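Local structure of pullulanase C protein (Klebsiella pneumoniae subsp. pneumoniae NTUH-K2044, 5HJ1) at residues A70-A73 and L74-L77. The protein probably takes part in protein export as a GspC-type component of the type II secretion system, and its PDZ domain binds a fatty acid. Sequence-based numbering, arbitrary orientation.
Sequences AQQA and LQNL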
ATOM      1  N   ALA A  70      -7.207   1.614   9.146  1.00 35.07           N
ATOM      2  CA  ALA A  70      -5.886   1.703   8.582  1.00 34.32           C
ATOM      3  C   ALA A  70      -4.845   1.828   9.662  1.00 35.30           C
ATOM      4  O   ALA A  70      -3.757   1.251   9.537  1.00 34.90           O
ATOM      5  CB  ALA A  70      -5.789   2.865   7.600  1.00 31.92           C
ATOM      6  N   GLN A  71      -5.146   2.587  10.725  1.00 38.75           N
ATOM      7  CA  GLN A  71      -4.211   2.717  11.830  1.00 43.46           C
ATOM      8  C   GLN A  71      -3.911   1.362  12.409  1.00 40.78           C
ATOM      9  O   GLN A  71      -2.768   1.051  12.672  1.00 40.19           O
ATOM     10  CB  GLN A  71      -4.760   3.629  12.946  1.00 50.78           C
ATOM     11  CG  GLN A  71      -4.987   5.067  12.522  1.00 56.15           C
ATOM     12  CD  GLN A  71      -3.702   5.832  12.250  1.00 59.81           C
ATOM     13  OE1 GLN A  71      -3.385   6.119  11.094  1.00 63.86           O
ATOM     14  NE2 GLN A  71      -2.941   6.140  13.307  1.00 59.86           N
ATOM     15  N   GLN A  72      -4.952   0.577  12.607  1.00 39.22           N
ATOM     16  CA  GLN A  72      -4.797  -0.776  13.168  1.00 41.51           C
ATOM     17  C   GLN A  72      -3.946  -1.638  12.225  1.00 41.82           C
ATOM     18  O   GLN A  72      -2.975  -2.265  12.646  1.00 37.85           O
ATOM     19  CB  GLN A  72      -6.180  -1.356  13.456  1.00 46.81           C
ATOM     20  CG  GLN A  72      -6.219  -2.708  14.158  1.00 52.34           C
ATOM     21  CD  GLN A  72      -7.587  -3.014  14.789  1.00 61.27           C
ATOM     22  OE1 GLN A  72      -7.827  -4.135  15.261  1.00 63.80           O
ATOM     23  NE2 GLN A  72      -8.484  -2.013  14.822  1.00 65.63           N
ATOM     24  N   ALA A  73      -4.248  -1.593  10.938  1.00 37.22           N
ATOM     25  CA  ALA A  73      -3.469  -2.371   9.967  1.00 34.26           C
ATOM     26  C   ALA A  73      -1.973  -2.023   9.988  1.00 33.86           C
ATOM     27  O   ALA A  73      -1.105  -2.894   9.957  1.00 34.79           O
ATOM     28  CB  ALA A  73      -4.033  -2.153   8.586  1.00 31.53           C
ATOM     29  N   LEU A  74      -1.665  -0.745  10.091  1.00 35.02           N
ATOM     30  CA  LEU A  74      -0.271  -0.310  10.109  1.00 39.86           C
ATOM     31  C   LEU A  74       0.501  -0.712  11.370  1.00 44.20           C
ATOM     32  O   LEU A  74       1.680  -1.078  11.289  1.00 46.08           O
ATOM     33  CB  LEU A  74      -0.240   1.220   9.965  1.00 41.55           C
ATOM     34  CG  LEU A  74      -0.669   1.712   8.601  1.00 41.99           C
ATOM     35  CD1 LEU A  74      -0.994   3.200   8.637  1.00 44.34           C
ATOM     36  CD2 LEU A  74       0.415   1.418   7.569  1.00 44.32           C
ATOM     37  N   GLN A  75      -0.147  -0.655  12.527  1.00 46.38           N
ATOM     38  CA  GLN A  75       0.566  -1.061  13.761  1.00 53.38           C
ATOM     39  C   GLN A  75       0.866  -2.560  13.671  1.00 50.17           C
ATOM     40  O   GLN A  75       1.933  -3.030  14.091  1.00 54.73           O
ATOM     41  CB  GLN A  75      -0.211  -0.700  15.032  1.00 60.45           C
ATOM     42  CG  GLN A  75      -1.620  -1.268  15.134  1.00 63.61           C
ATOM     43  CD  GLN A  75      -2.373  -0.782  16.367  1.00 74.83           C
ATOM     44  OE1 GLN A  75      -1.796  -0.135  17.252  1.00 80.53           O
ATOM     45  NE2 GLN A  75      -3.678  -1.091  16.431  1.00 75.20           N
ATOM     46  N   ASN A  76      -0.058  -3.288  13.053  1.00 46.41           N
ATOM     47  CA  ASN A  76       0.111  -4.738  12.858  1.00 43.83           C
ATOM     48  C   ASN A  76       1.237  -5.161  11.901  1.00 43.84           C
ATOM     49  O   ASN A  76       1.750  -6.276  12.055  1.00 41.84           O
ATOM     50  CB  ASN A  76      -1.179  -5.392  12.374  1.00 39.92           C
ATOM     51  CG  ASN A  76      -2.282  -5.377  13.387  1.00 42.47           C
ATOM     52  OD1 ASN A  76      -2.090  -5.009  14.561  1.00 46.97           O
ATOM     53  ND2 ASN A  76      -3.475  -5.793  12.944  1.00 40.26           N
ATOM     54  N   LEU A  77       1.595  -4.336  10.910  1.00 47.03           N
ATOM     55  CA  LEU A  77       2.671  -4.660   9.937  1.00 48.98           C
ATOM     56  C   LEU A  77       4.078  -4.833  10.578  1.00 52.12           C
ATOM     57  O   LEU A  77       4.911  -5.612  10.081  1.00 48.03           O
ATOM     58  CB  LEU A  77       2.673  -3.592   8.805  1.00 53.05           C
ATOM     59  CG  LEU A  77       3.534  -3.744   7.535  1.00 56.52           C
ATOM     60  CD1 LEU A  77       2.975  -2.881   6.406  1.00 59.18           C
ATOM     61  CD2 LEU A  77       5.016  -3.443   7.747  1.00 59.39           C
TER
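Leu74 packs back against the turn that precedes it in the amphipathic helix 67-77. Its N donates to Ala70 O at 2.9 Å. Leu74 CG lies 3.3 Å from Ala70 O. Leu74 CG is anti to its own carbonyl carbon (chi1 -69°), which sends the isobutyl group back alongside Ala70 O and leaves Leu74 CD1 3.5 Å from that oxygen.

Ala73 is buried too. Ala73 O receives a weak, bent bond from Leu77 N, 3.2 Å long.

Gln72 lies on the exposed side. Gln75 N donates to Gln71 O at 3.1 Å. The chi1 of 57° turns the Gln75 side chain back over the preceding turn and brings CG against Gln72 O, and from there the chain runs extended. Gln75 CG makes a close contact with Gln72 O at 3.0 Å, and Gln75 NE2 ends 3.8 Å from Gln72 CG. The two amide planes are 75° apart, so the groups are not stacked. Gln72 O accepts a hydrogen bond from Asn76 N at 3.1 Å. The Asn76 amide carbon sits close to the same oxygen.

The helix thus has one polar side and one greasy side. Arg8 NH2 is a second donor to Gln71 O, beside Gln75 N. Leu74 packs on Leu5, Arg8 and Leu9 of helix 5-9, and Leu77 comes near the bound vaccenic acid. Ala73 and Leu77 both rest on Leu59 of strand 54-59, which joins the helix to the antiparallel sheet of the PDZ domain.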